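Long-range contacts in thiol-disulfide isomerase and thioredoxins (Corynebacterium glutamicum, PDB 3LOR), which probably acts as a thioredoxin-like oxidoreductase or isomerase that exchanges thiols and disulfides in its partners: residues A[31-36]-A[66-71]; A[52-57]-A[94-99]; A[38-43]-A[78-83]; A[70-75]-A[99-104]. One frame throughout, in Å; residues are numbered along the deposited sequence.

Overall arrangement
From the N terminus, strand 32-38 enters the sheet, and contact 1 closes the loop through helix 43-59 by laying strand 65-71 parallel beside it. Contact 3 starts just after 31-36, in the turn before that helix, and closes at 78-83, where helix 82-91 begins. Contact 2 runs from helix 43-59 to the lead-in of strand 98-101. These three loops all cross one another. Contact 4 begins where contact 1 ends, sharing Leu70 and His71, crosses contacts 2 and 3, and adds strand 98-101 beside 65-71. Contacts 1 and 4 thus join the three parallel strands of the sheet, contact 2 ties a helix to it, and contact 3 joins two helix starts.

Contact 1: residues A[31-36]-A[66-71]; sequences KVVVVE and QVIGLH
Gln66 opens the pairing by donating its N to Val32 O at 3.0 Å, which starts a parallel pair of central strands in the beta-alpha-beta crossover of a thioredoxin fold. Its O then takes Val34 N in an almost straight bond (177°). The Gln66 side chain folds forward along its own strand, bent at chi2 (66°), and NE2 reaches Val67 O at 3.1 Å from above the carbonyl plane, with Glu62 as a second partner. Val67 lies beside Val34, and both side chains rise on the face covered by helices; Ala53, Ile56 and His57 of helix 43-59 meet Val67, while Leu150 of helix 143-154 meets Val34. Ile68 returns to the face of Gln66, bonded through its N to Val34 O and through its O to Glu36 N at 2.8 Å. Ile68 O also receives a CA-H...O contact from Val35 CA at 3.3 Å. With CG1 set beside the backbone N (chi1 -59°), Ile68 carries CD1 across to Val33 CG1 at 3.7 Å. This methyl contact lies near Leu12, which belongs to a calcium site seen in this protein, although no calcium is bound to this chain here. Gly69 pairs with Glu36 and spends its own N and O on Pro97 and Ala99, so it joins three strands at once. Leu70 closes the run: its CB rests 4.2 Å from Val35 CG1, and its N reaches Glu36 O at 2.9 Å, tilted from the carbonyl plane.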
loop_
_atom_site.group_PDB
_atom_site.type_symbol
_atom_site.label_atom_id
_atom_site.label_comp_id
_atom_site.label_asym_id
_atom_site.label_seq_id
_atom_site.Cartn_x
_atom_site.Cartn_y
_atom_site.Cartn_z
ATOM N N LYS A 31 -32.190 -4.882 -4.031
ATOM C CA LYS A 31 -30.829 -4.526 -3.689
ATOM C C LYS A 31 -29.869 -5.533 -4.254
ATOM O O LYS A 31 -30.166 -6.690 -4.351
ATOM C CB LYS A 31 -30.640 -4.543 -2.191
ATOM C CG LYS A 31 -30.653 -3.253 -1.536
ATOM C CD LYS A 31 -32.012 -2.839 -1.192
ATOM C CE LYS A 31 -32.521 -3.645 -0.102
ATOM N NZ LYS A 31 -33.795 -3.093 0.348
ATOM N N VAL A 32 -28.699 -5.060 -4.603
ATOM C CA VAL A 32 -27.580 -5.922 -4.867
ATOM C C VAL A 32 -27.070 -6.505 -3.565
ATOM O O VAL A 32 -26.962 -5.824 -2.609
ATOM C CB VAL A 32 -26.482 -5.186 -5.625
ATOM C CG1 VAL A 32 -25.304 -6.032 -5.796
ATOM C CG2 VAL A 32 -26.966 -4.738 -6.919
ATOM N N VAL A 33 -26.761 -7.780 -3.542
ATOM C CA VAL A 33 -26.316 -8.418 -2.329
ATOM C C VAL A 33 -24.898 -8.880 -2.434
ATOM O O VAL A 33 -24.523 -9.536 -3.357
ATOM C CB VAL A 33 -27.203 -9.578 -1.898
ATOM C CG1 VAL A 33 -26.791 -10.106 -0.621
ATOM C CG2 VAL A 33 -28.593 -9.200 -1.843
ATOM N N VAL A 34 -24.105 -8.509 -1.462
ATOM C CA VAL A 34 -22.753 -8.968 -1.403
ATOM C C VAL A 34 -22.605 -9.879 -0.223
ATOM O O VAL A 34 -22.785 -9.460 0.867
ATOM C CB VAL A 34 -21.774 -7.791 -1.260
ATOM C CG1 VAL A 34 -20.382 -8.238 -1.154
ATOM C CG2 VAL A 34 -21.935 -6.857 -2.348
ATOM N N VAL A 35 -22.253 -11.120 -0.437
ATOM C CA VAL A 35 -22.034 -11.995 0.667
ATOM C C VAL A 35 -20.577 -12.343 0.777
ATOM O O VAL A 35 -20.016 -12.891 -0.119
ATOM C CB VAL A 35 -22.866 -13.289 0.555
ATOM C CG1 VAL A 35 -22.736 -14.097 1.735
ATOM C CG2 VAL A 35 -24.281 -13.003 0.273
ATOM N N GLU A 36 -19.990 -12.013 1.901
ATOM C CA GLU A 36 -18.614 -12.300 2.170
ATOM C C GLU A 36 -18.509 -13.554 3.011
ATOM O O GLU A 36 -18.829 -13.554 4.142
ATOM C CB GLU A 36 -17.962 -11.106 2.862
ATOM C CG GLU A 36 -16.498 -11.210 3.111
ATOM C CD GLU A 36 -15.627 -11.036 1.866
ATOM O OE1 GLU A 36 -14.668 -11.753 1.717
ATOM O OE2 GLU A 36 -15.894 -10.171 1.045
ATOM N N GLN A 66 -26.581 -4.385 0.013
ATOM C CA GLN A 66 -26.485 -5.020 1.303
ATOM C C GLN A 66 -25.283 -5.942 1.417
ATOM O O GLN A 66 -25.108 -6.805 0.642
ATOM C CB GLN A 66 -27.747 -5.789 1.613
ATOM C CG GLN A 66 -27.799 -6.379 2.974
ATOM C CD GLN A 66 -27.860 -5.360 4.080
ATOM O OE1 GLN A 66 -28.813 -4.648 4.203
ATOM N NE2 GLN A 66 -26.858 -5.318 4.887
ATOM N N VAL A 67 -24.461 -5.721 2.413
ATOM C CA VAL A 67 -23.353 -6.600 2.723
ATOM C C VAL A 67 -23.758 -7.533 3.831
ATOM O O VAL A 67 -24.316 -7.131 4.805
ATOM C CB VAL A 67 -22.075 -5.851 3.142
ATOM C CG1 VAL A 67 -20.967 -6.758 3.316
ATOM C CG2 VAL A 67 -21.721 -4.798 2.206
ATOM N N ILE A 68 -23.496 -8.796 3.617
ATOM C CA ILE A 68 -23.696 -9.840 4.578
ATOM C C ILE A 68 -22.465 -10.663 4.781
ATOM O O ILE A 68 -21.805 -11.067 3.856
ATOM C CB ILE A 68 -24.814 -10.769 4.180
ATOM C CG1 ILE A 68 -26.109 -10.019 4.026
ATOM C CG2 ILE A 68 -24.903 -11.886 5.114
ATOM C CD1 ILE A 68 -26.952 -10.582 3.078
ATOM N N GLY A 69 -22.171 -10.905 6.031
ATOM C CA GLY A 69 -21.076 -11.747 6.413
ATOM C C GLY A 69 -21.543 -13.157 6.665
ATOM O O GLY A 69 -22.506 -13.358 7.300
ATOM N N LEU A 70 -20.874 -14.131 6.110
ATOM C CA LEU A 70 -21.214 -15.495 6.407
ATOM C C LEU A 70 -20.018 -16.230 6.893
ATOM O O LEU A 70 -19.076 -16.391 6.191
ATOM C CB LEU A 70 -21.861 -16.184 5.219
ATOM C CG LEU A 70 -22.312 -17.607 5.375
ATOM C CD1 LEU A 70 -23.625 -17.720 6.062
ATOM C CD2 LEU A 70 -22.319 -18.285 4.086
ATOM N N HIS A 71 -20.076 -16.674 8.123
ATOM C CA HIS A 71 -18.980 -17.366 8.710
ATOM C C HIS A 71 -19.196 -18.839 8.409
ATOM O O HIS A 71 -20.054 -19.434 8.967
ATOM C CB HIS A 71 -18.997 -17.132 10.196
ATOM C CG HIS A 71 -17.720 -17.460 10.877
ATOM N ND1 HIS A 71 -17.670 -18.019 12.120
ATOM C CD2 HIS A 71 -16.442 -17.304 10.486
ATOM C CE1 HIS A 71 -16.420 -18.194 12.470
ATOM N NE2 HIS A 71 -15.657 -17.776 11.490
#

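Contact 2: residues A[52-57]-A[94-99]; sequences QAQKIH and IKFPVA
Residues 52-57 of helix 43-59 turn one flank to the loop that leads into strand 98-101, with the CA atoms of Gln54 and Ile94 6.6 Å apart and those of His57 and Phe96 6.8 Å apart, one helical turn further on. Phe96 spans both places. Its CG sits between the backbone N and carbonyl carbon (chi1 58°), which swings the ring back beneath Ile94, whose CG2 lies over the ring centre, and sends the far end toward the helix. There CE1 meets Ala53 CB at 3.9 Å and Gln54 CG at 4.1 Å. The root of the same side chain serves the next turn: Phe96 CB stands over one face of the His57 imidazole, 4.1 Å from the ring centroid and 17° off its normal, a CH-pi contact. His57 stretches out to this place with CG anti to the backbone N (chi1 175°), and its NE2 goes on to Lys95 CB at 3.9 Å. Gln54, extended beyond CG, crosses both Phe96 and Ile94 at about a right angle, with its CD 4.1 Å from Ile94 CG1. The contact is therefore packing, with an aromatic side chain laid along two successive turns of the helix. On another side of the helix, Lys55 forms salt bridges with Asp143 and with Asp142 of the second subunit. Helix 43-59 covers one face of the central sheet of the thioredoxin fold, where Val67 of strand 65-71 meets both Phe96 and Ala53; here it also meets the loop between helix 82-91, whose Phe88 packs on Ile94, and strand 98-101.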
loop_
_atom_site.group_PDB
_atom_site.type_symbol
_atom_site.label_atom_id
_atom_site.label_comp_id
_atom_site.label_asym_id
_atom_site.label_seq_id
_atom_site.Cartn_x
_atom_site.Cartn_y
_atom_site.Cartn_z
ATOM N N GLN A 52 -12.389 -5.400 2.914
ATOM C CA GLN A 52 -13.048 -5.025 1.679
ATOM C C GLN A 52 -14.574 -4.965 1.827
ATOM O O GLN A 52 -15.179 -4.066 1.350
ATOM C CB GLN A 52 -12.676 -6.006 0.592
ATOM C CG GLN A 52 -13.218 -5.726 -0.727
ATOM C CD GLN A 52 -12.507 -6.500 -1.834
ATOM O OE1 GLN A 52 -11.736 -5.947 -2.581
ATOM N NE2 GLN A 52 -12.776 -7.765 -1.924
ATOM N N ALA A 53 -15.152 -5.925 2.516
ATOM C CA ALA A 53 -16.547 -5.918 2.845
ATOM C C ALA A 53 -16.930 -4.711 3.725
ATOM O O ALA A 53 -17.912 -4.116 3.487
ATOM C CB ALA A 53 -16.919 -7.191 3.476
ATOM N N GLN A 54 -16.115 -4.363 4.702
ATOM C CA GLN A 54 -16.353 -3.196 5.535
ATOM C C GLN A 54 -16.315 -1.929 4.714
ATOM O O GLN A 54 -17.090 -1.073 4.908
ATOM C CB GLN A 54 -15.365 -3.062 6.679
ATOM C CG GLN A 54 -15.174 -4.273 7.503
ATOM C CD GLN A 54 -14.377 -4.034 8.751
ATOM O OE1 GLN A 54 -14.902 -3.604 9.736
ATOM N NE2 GLN A 54 -13.111 -4.331 8.707
ATOM N N LYS A 55 -15.405 -1.852 3.775
ATOM C CA LYS A 55 -15.315 -0.726 2.916
ATOM C C LYS A 55 -16.561 -0.571 2.083
ATOM O O LYS A 55 -17.047 0.499 1.914
ATOM C CB LYS A 55 -14.096 -0.829 2.026
ATOM C CG LYS A 55 -13.842 0.336 1.140
ATOM C CD LYS A 55 -12.683 0.065 0.215
ATOM C CE LYS A 55 -12.059 1.317 -0.274
ATOM N NZ LYS A 55 -10.758 1.079 -0.936
ATOM N N ILE A 56 -17.084 -1.657 1.573
ATOM C CA ILE A 56 -18.285 -1.586 0.821
ATOM C C ILE A 56 -19.412 -1.077 1.700
ATOM O O ILE A 56 -20.131 -0.225 1.327
ATOM C CB ILE A 56 -18.687 -2.949 0.300
ATOM C CG1 ILE A 56 -17.718 -3.456 -0.743
ATOM C CG2 ILE A 56 -20.013 -2.897 -0.301
ATOM C CD1 ILE A 56 -17.889 -4.879 -1.043
ATOM N N HIS A 57 -19.507 -1.612 2.889
ATOM C CA HIS A 57 -20.541 -1.260 3.808
ATOM C C HIS A 57 -20.515 0.222 4.186
ATOM O O HIS A 57 -21.519 0.835 4.263
ATOM C CB HIS A 57 -20.393 -2.115 5.035
ATOM C CG HIS A 57 -21.333 -1.780 6.133
ATOM N ND1 HIS A 57 -22.677 -2.010 6.059
ATOM C CD2 HIS A 57 -21.115 -1.251 7.351
ATOM C CE1 HIS A 57 -23.247 -1.644 7.179
ATOM N NE2 HIS A 57 -22.320 -1.182 7.982
ATOM N N ILE A 94 -16.691 -4.901 12.834
ATOM C CA ILE A 94 -17.570 -5.235 11.733
ATOM C C ILE A 94 -18.983 -4.817 12.075
ATOM O O ILE A 94 -19.518 -5.187 13.055
ATOM C CB ILE A 94 -17.520 -6.728 11.410
ATOM C CG1 ILE A 94 -16.181 -7.110 10.811
ATOM C CG2 ILE A 94 -18.631 -7.126 10.496
ATOM C CD1 ILE A 94 -15.809 -8.449 11.076
ATOM N N LYS A 95 -19.564 -3.979 11.264
ATOM C CA LYS A 95 -20.885 -3.505 11.551
ATOM C C LYS A 95 -21.993 -4.050 10.663
ATOM O O LYS A 95 -23.121 -3.780 10.888
ATOM C CB LYS A 95 -20.877 -1.993 11.556
ATOM C CG LYS A 95 -20.345 -1.445 12.807
ATOM C CD LYS A 95 -20.054 -0.016 12.641
ATOM C CE LYS A 95 -19.841 0.674 13.970
ATOM N NZ LYS A 95 -20.408 2.063 14.059
ATOM N N PHE A 96 -21.651 -4.787 9.634
ATOM C CA PHE A 96 -22.623 -5.423 8.788
ATOM C C PHE A 96 -23.151 -6.700 9.388
ATOM O O PHE A 96 -22.550 -7.284 10.206
ATOM C CB PHE A 96 -22.072 -5.617 7.374
ATOM C CG PHE A 96 -20.822 -6.412 7.289
ATOM C CD1 PHE A 96 -19.631 -5.809 7.093
ATOM C CD2 PHE A 96 -20.843 -7.763 7.358
ATOM C CE1 PHE A 96 -18.524 -6.533 6.973
ATOM C CE2 PHE A 96 -19.719 -8.465 7.250
ATOM C CZ PHE A 96 -18.574 -7.854 7.056
ATOM N N PRO A 97 -24.287 -7.152 8.954
ATOM C CA PRO A 97 -24.841 -8.362 9.533
ATOM C C PRO A 97 -24.035 -9.630 9.209
ATOM O O PRO A 97 -23.592 -9.842 8.122
ATOM C CB PRO A 97 -26.231 -8.412 8.952
ATOM C CG PRO A 97 -26.414 -7.210 8.274
ATOM C CD PRO A 97 -25.194 -6.550 7.998
ATOM N N VAL A 98 -23.827 -10.431 10.220
ATOM C CA VAL A 98 -23.045 -11.616 10.109
ATOM C C VAL A 98 -23.872 -12.820 10.455
ATOM O O VAL A 98 -24.488 -12.866 11.465
ATOM C CB VAL A 98 -21.884 -11.565 11.030
ATOM C CG1 VAL A 98 -21.100 -12.745 10.909
ATOM C CG2 VAL A 98 -21.102 -10.362 10.820
ATOM N N ALA A 99 -23.852 -13.798 9.592
ATOM C CA ALA A 99 -24.518 -15.034 9.830
ATOM C C ALA A 99 -23.545 -16.168 9.899
ATOM O O ALA A 99 -22.509 -16.146 9.316
ATOM C CB ALA A 99 -25.511 -15.295 8.792
#

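Contact 3: residues A[38-43]-A[78-83]; sequences FQMLCP and DVMTPE
The selenomethionine Met80 reaches across to Gln39, Met40 and Leu41 like a knob into a hollow. Gln39 to Cys42 form a type I turn, whose Gln39, Met40 and Leu41 side chains surround the incoming chain. Met80 points its CG anti to the carbonyl carbon (chi1 -74°) and stays extended to SE, which comes to rest 3.9 Å from both Leu41 N and Gln39 CB. Beyond it, the CE methyl lies against the Gln39 amide, 3.9 Å from CD; that amide is fixed chiefly by Phe74, whose N bonds its OE1. One wall of the hollow is Met40, also selenomethionine, which slides past Met80 in the opposite direction with the two CG atoms 3.8 Å apart. The other is Leu41, a bump in its own right: its CD1 pushes against two neighbours on the same side, Val79 CG1 at 3.7 Å and Met80 CG at 3.9 Å, and its side chain crosses that of Val79 at about a right angle. Met40 and Leu41 also pack on Leu41 and Met40 of the third subunit, so the turn lies at a subunit interface as well. Met40 N is bonded by His71 NE2. Right after the hollow, Cys42 occupies the N-cap of helix 43-59; followed by Cys45, it is consistent with the CxxC redox motif at a helix start, as in thioredoxins.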
loop_
_atom_site.group_PDB
_atom_site.type_symbol
_atom_site.label_atom_id
_atom_site.label_comp_id
_atom_site.label_asym_id
_atom_site.label_seq_id
_atom_site.Cartn_x
_atom_site.Cartn_y
_atom_site.Cartn_z
ATOM N N PHE A 38 -16.409 -16.144 4.972
ATOM C CA PHE A 38 -15.142 -16.047 5.639
ATOM C C PHE A 38 -14.923 -16.999 6.788
ATOM O O PHE A 38 -15.836 -17.547 7.314
ATOM C CB PHE A 38 -14.895 -14.627 6.108
ATOM C CG PHE A 38 -15.702 -14.238 7.275
ATOM C CD1 PHE A 38 -15.127 -14.121 8.494
ATOM C CD2 PHE A 38 -17.041 -14.002 7.156
ATOM C CE1 PHE A 38 -15.861 -13.772 9.539
ATOM C CE2 PHE A 38 -17.769 -13.654 8.205
ATOM C CZ PHE A 38 -17.199 -13.540 9.398
ATOM N N GLN A 39 -13.675 -17.151 7.165
ATOM C CA GLN A 39 -13.304 -17.760 8.420
ATOM C C GLN A 39 -12.568 -16.700 9.213
ATOM O O GLN A 39 -11.804 -15.963 8.668
ATOM C CB GLN A 39 -12.444 -19.012 8.228
ATOM C CG GLN A 39 -13.212 -20.280 8.091
ATOM C CD GLN A 39 -12.377 -21.520 7.955
ATOM O OE1 GLN A 39 -12.862 -22.586 8.174
ATOM N NE2 GLN A 39 -11.138 -21.382 7.601
HETATM N N MSE A 40 -12.813 -16.628 10.500
HETATM C CA MSE A 40 -12.191 -15.618 11.332
HETATM C C MSE A 40 -10.683 -15.729 11.433
HETATM O O MSE A 40 -10.041 -14.795 11.741
HETATM C CB MSE A 40 -12.840 -15.525 12.712
HETATM C CG MSE A 40 -12.893 -16.795 13.509
HETATM SE SE MSE A 40 -13.690 -16.662 15.199
HETATM C CE MSE A 40 -12.532 -15.429 15.912
ATOM N N LEU A 41 -10.150 -16.909 11.199
ATOM C CA LEU A 41 -8.731 -17.148 11.306
ATOM C C LEU A 41 -8.009 -17.385 10.000
ATOM O O LEU A 41 -6.949 -17.902 9.997
ATOM C CB LEU A 41 -8.410 -18.253 12.301
ATOM C CG LEU A 41 -8.772 -18.048 13.757
ATOM C CD1 LEU A 41 -8.665 -19.219 14.599
ATOM C CD2 LEU A 41 -8.126 -16.878 14.371
ATOM N N CYS A 42 -8.597 -17.001 8.898
ATOM C CA CYS A 42 -7.995 -17.149 7.609
ATOM C C CYS A 42 -7.383 -15.819 7.217
ATOM O O CYS A 42 -7.999 -14.807 7.295
ATOM C CB CYS A 42 -9.040 -17.608 6.605
ATOM S SG CYS A 42 -8.702 -17.211 4.961
ATOM N N PRO A 43 -6.136 -15.855 6.815
ATOM C CA PRO A 43 -5.379 -14.651 6.531
ATOM C C PRO A 43 -5.968 -13.847 5.404
ATOM O O PRO A 43 -5.974 -12.659 5.482
ATOM C CB PRO A 43 -4.027 -15.195 6.125
ATOM C CG PRO A 43 -3.969 -16.495 6.693
ATOM C CD PRO A 43 -5.307 -17.045 6.679
ATOM N N ASP A 78 -13.805 -26.144 16.841
ATOM C CA ASP A 78 -13.815 -25.940 18.274
ATOM C C ASP A 78 -13.234 -24.617 18.686
ATOM O O ASP A 78 -13.584 -24.070 19.673
ATOM C CB ASP A 78 -13.126 -27.074 19.001
ATOM C CG ASP A 78 -11.766 -27.337 18.494
ATOM O OD1 ASP A 78 -11.323 -26.676 17.553
ATOM O OD2 ASP A 78 -11.124 -28.236 19.015
ATOM N N VAL A 79 -12.332 -24.141 17.872
ATOM C CA VAL A 79 -11.744 -22.854 18.017
ATOM C C VAL A 79 -12.495 -21.662 17.374
ATOM O O VAL A 79 -12.269 -20.539 17.726
ATOM C CB VAL A 79 -10.382 -22.970 17.471
ATOM C CG1 VAL A 79 -9.921 -21.731 16.936
ATOM C CG2 VAL A 79 -9.507 -23.506 18.476
HETATM N N MSE A 80 -13.356 -21.920 16.408
HETATM C CA MSE A 80 -13.996 -20.862 15.676
HETATM C C MSE A 80 -15.483 -20.880 15.927
HETATM O O MSE A 80 -16.272 -20.831 15.031
HETATM C CB MSE A 80 -13.690 -20.918 14.178
HETATM C CG MSE A 80 -12.293 -20.494 13.768
HETATM SE SE MSE A 80 -11.976 -20.238 11.886
HETATM C CE MSE A 80 -10.776 -21.532 11.469
ATOM N N THR A 81 -15.851 -20.925 17.179
ATOM C CA THR A 81 -17.236 -20.956 17.564
ATOM C C THR A 81 -17.919 -19.630 17.361
ATOM O O THR A 81 -17.300 -18.658 17.152
ATOM C CB THR A 81 -17.429 -21.344 19.035
ATOM O OG1 THR A 81 -16.877 -20.339 19.861
ATOM C CG2 THR A 81 -16.782 -22.635 19.327
ATOM N N PRO A 82 -19.227 -19.631 17.482
ATOM C CA PRO A 82 -20.013 -18.427 17.406
ATOM C C PRO A 82 -19.646 -17.441 18.486
ATOM O O PRO A 82 -19.717 -16.287 18.214
ATOM C CB PRO A 82 -21.418 -18.947 17.565
ATOM C CG PRO A 82 -21.376 -20.246 16.957
ATOM C CD PRO A 82 -20.042 -20.803 17.166
ATOM N N GLU A 83 -19.274 -17.885 19.669
ATOM C CA GLU A 83 -18.790 -16.989 20.709
ATOM C C GLU A 83 -17.500 -16.293 20.353
ATOM O O GLU A 83 -17.356 -15.129 20.557
ATOM C CB GLU A 83 -18.609 -17.734 22.010
#

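Contact 4: residues A[70-75]-A[99-104]; sequences LHSVFE and AVDMPR
Ser72 and Asp101 meet through their polar ends, while Leu70 lies obliquely across the same aspartate on its apolar side. Asp101 holds CG anti to the backbone N (chi1 -169°), and its OD2 receives Ser72 OG at 2.8 Å, approached on the anti side, 21° out of the carboxylate plane. Ser72 tucks OG beside its own backbone N (chi1 -59°), close also to Asp101 CB. Leu70 leans over with CD1, 3.7 Å from Asp101 N and 4.1 Å from Ala99 CB. Beneath these side chains the strands run parallel: His71 N bonds Ala99 O at 2.8 Å, and Asp101 N reaches His71 O at 3.1 Å from above the carbonyl plane. The His71 ring rises on the face opposite Leu70, with Val73 CG2 over one face, toward its rim. These pairs complete the second beta-alpha-beta unit, through helix 82-91. The buried Asp101 carboxylate has further donors at the start of helix 111-115, where Thr112 N meets OD1 and Met113 N meets OD2. Three donors on two oxygens, two of them at a helix N terminus, probably favour its charged form and pin strand 98-101 to that helix.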
loop_
_atom_site.group_PDB
_atom_site.type_symbol
_atom_site.label_atom_id
_atom_site.label_comp_id
_atom_site.label_asym_id
_atom_site.label_seq_id
_atom_site.Cartn_x
_atom_site.Cartn_y
_atom_site.Cartn_z
ATOM N N LEU A 70 -20.874 -14.131 6.110
ATOM C CA LEU A 70 -21.214 -15.495 6.407
ATOM C C LEU A 70 -20.018 -16.230 6.893
ATOM O O LEU A 70 -19.076 -16.391 6.191
ATOM C CB LEU A 70 -21.861 -16.184 5.219
ATOM C CG LEU A 70 -22.312 -17.607 5.375
ATOM C CD1 LEU A 70 -23.625 -17.720 6.062
ATOM C CD2 LEU A 70 -22.319 -18.285 4.086
ATOM N N HIS A 71 -20.076 -16.674 8.123
ATOM C CA HIS A 71 -18.980 -17.366 8.710
ATOM C C HIS A 71 -19.196 -18.839 8.409
ATOM O O HIS A 71 -20.054 -19.434 8.967
ATOM C CB HIS A 71 -18.997 -17.132 10.196
ATOM C CG HIS A 71 -17.720 -17.460 10.877
ATOM N ND1 HIS A 71 -17.670 -18.019 12.120
ATOM C CD2 HIS A 71 -16.442 -17.304 10.486
ATOM C CE1 HIS A 71 -16.420 -18.194 12.470
ATOM N NE2 HIS A 71 -15.657 -17.776 11.490
ATOM N N SER A 72 -18.438 -19.377 7.478
ATOM C CA SER A 72 -18.458 -20.778 7.155
ATOM C C SER A 72 -17.196 -21.448 7.585
ATOM O O SER A 72 -16.226 -21.412 6.901
ATOM C CB SER A 72 -18.572 -20.985 5.655
ATOM O OG SER A 72 -19.694 -20.424 5.141
ATOM N N VAL A 73 -17.251 -22.089 8.721
ATOM C CA VAL A 73 -16.099 -22.717 9.293
ATOM C C VAL A 73 -16.072 -24.147 8.850
ATOM O O VAL A 73 -16.996 -24.851 9.069
ATOM C CB VAL A 73 -16.230 -22.727 10.798
ATOM C CG1 VAL A 73 -15.131 -23.440 11.448
ATOM C CG2 VAL A 73 -16.418 -21.362 11.335
ATOM N N PHE A 74 -15.011 -24.538 8.188
ATOM C CA PHE A 74 -14.839 -25.886 7.732
ATOM C C PHE A 74 -13.636 -26.616 8.299
ATOM O O PHE A 74 -13.397 -27.753 7.989
ATOM C CB PHE A 74 -14.860 -25.938 6.229
ATOM C CG PHE A 74 -13.765 -25.227 5.609
ATOM C CD1 PHE A 74 -12.607 -25.850 5.338
ATOM C CD2 PHE A 74 -13.881 -23.928 5.308
ATOM C CE1 PHE A 74 -11.602 -25.190 4.761
ATOM C CE2 PHE A 74 -12.866 -23.261 4.732
ATOM C CZ PHE A 74 -11.726 -23.892 4.475
ATOM N N GLU A 75 -12.885 -25.951 9.143
ATOM C CA GLU A 75 -11.790 -26.577 9.821
ATOM C C GLU A 75 -11.707 -25.968 11.212
ATOM O O GLU A 75 -12.110 -24.858 11.397
ATOM C CB GLU A 75 -10.493 -26.420 9.021
ATOM C CG GLU A 75 -10.088 -25.008 8.798
ATOM C CD GLU A 75 -8.945 -24.816 7.821
ATOM O OE1 GLU A 75 -8.333 -25.782 7.365
ATOM O OE2 GLU A 75 -8.653 -23.669 7.520
ATOM N N ALA A 99 -23.852 -13.798 9.592
ATOM C CA ALA A 99 -24.518 -15.034 9.830
ATOM C C ALA A 99 -23.545 -16.168 9.899
ATOM O O ALA A 99 -22.509 -16.146 9.316
ATOM C CB ALA A 99 -25.511 -15.295 8.792
ATOM N N VAL A 100 -23.928 -17.175 10.630
ATOM C CA VAL A 100 -23.193 -18.382 10.785
ATOM C C VAL A 100 -23.837 -19.436 9.873
ATOM O O VAL A 100 -24.984 -19.718 9.984
ATOM C CB VAL A 100 -23.300 -18.799 12.241
ATOM C CG1 VAL A 100 -22.702 -20.129 12.504
ATOM C CG2 VAL A 100 -22.727 -17.761 13.129
ATOM N N ASP A 101 -23.058 -19.990 8.974
ATOM C CA ASP A 101 -23.464 -21.013 8.032
ATOM C C ASP A 101 -23.903 -22.264 8.791
ATOM O O ASP A 101 -23.255 -22.690 9.679
ATOM C CB ASP A 101 -22.280 -21.275 7.088
ATOM C CG ASP A 101 -22.621 -22.131 5.868
ATOM O OD1 ASP A 101 -23.733 -22.576 5.727
ATOM O OD2 ASP A 101 -21.727 -22.391 5.079
HETATM N N MSE A 102 -25.031 -22.828 8.442
HETATM C CA MSE A 102 -25.544 -23.968 9.141
HETATM C C MSE A 102 -24.664 -25.163 8.974
HETATM O O MSE A 102 -24.306 -25.546 7.901
HETATM C CB MSE A 102 -26.920 -24.310 8.625
HETATM C CG MSE A 102 -27.501 -25.586 9.214
HETATM SE SE MSE A 102 -28.108 -25.283 10.958
HETATM C CE MSE A 102 -29.634 -24.440 10.435
ATOM N N PRO A 103 -24.286 -25.723 10.085
ATOM C CA PRO A 103 -23.470 -26.911 10.094
ATOM C C PRO A 103 -24.265 -28.136 9.682
ATOM O O PRO A 103 -25.443 -28.185 9.885
ATOM C CB PRO A 103 -23.039 -26.992 11.529
ATOM C CG PRO A 103 -23.981 -26.292 12.214
ATOM C CD PRO A 103 -24.478 -25.212 11.426
ATOM N N ARG A 104 -23.597 -29.081 9.067
ATOM C CA ARG A 104 -24.171 -30.351 8.692
ATOM C C ARG A 104 -23.622 -31.433 9.594
ATOM O O ARG A 104 -22.447 -31.569 9.743
ATOM C CB ARG A 104 -23.833 -30.691 7.249
ATOM C CG ARG A 104 -24.419 -29.801 6.204
ATOM C CD ARG A 104 -23.532 -29.736 5.012
ATOM N NE ARG A 104 -23.458 -31.003 4.353
ATOM C CZ ARG A 104 -22.374 -31.591 3.895
ATOM N NH1 ARG A 104 -21.206 -31.038 3.969
ATOM N NH2 ARG A 104 -22.492 -32.757 3.322
#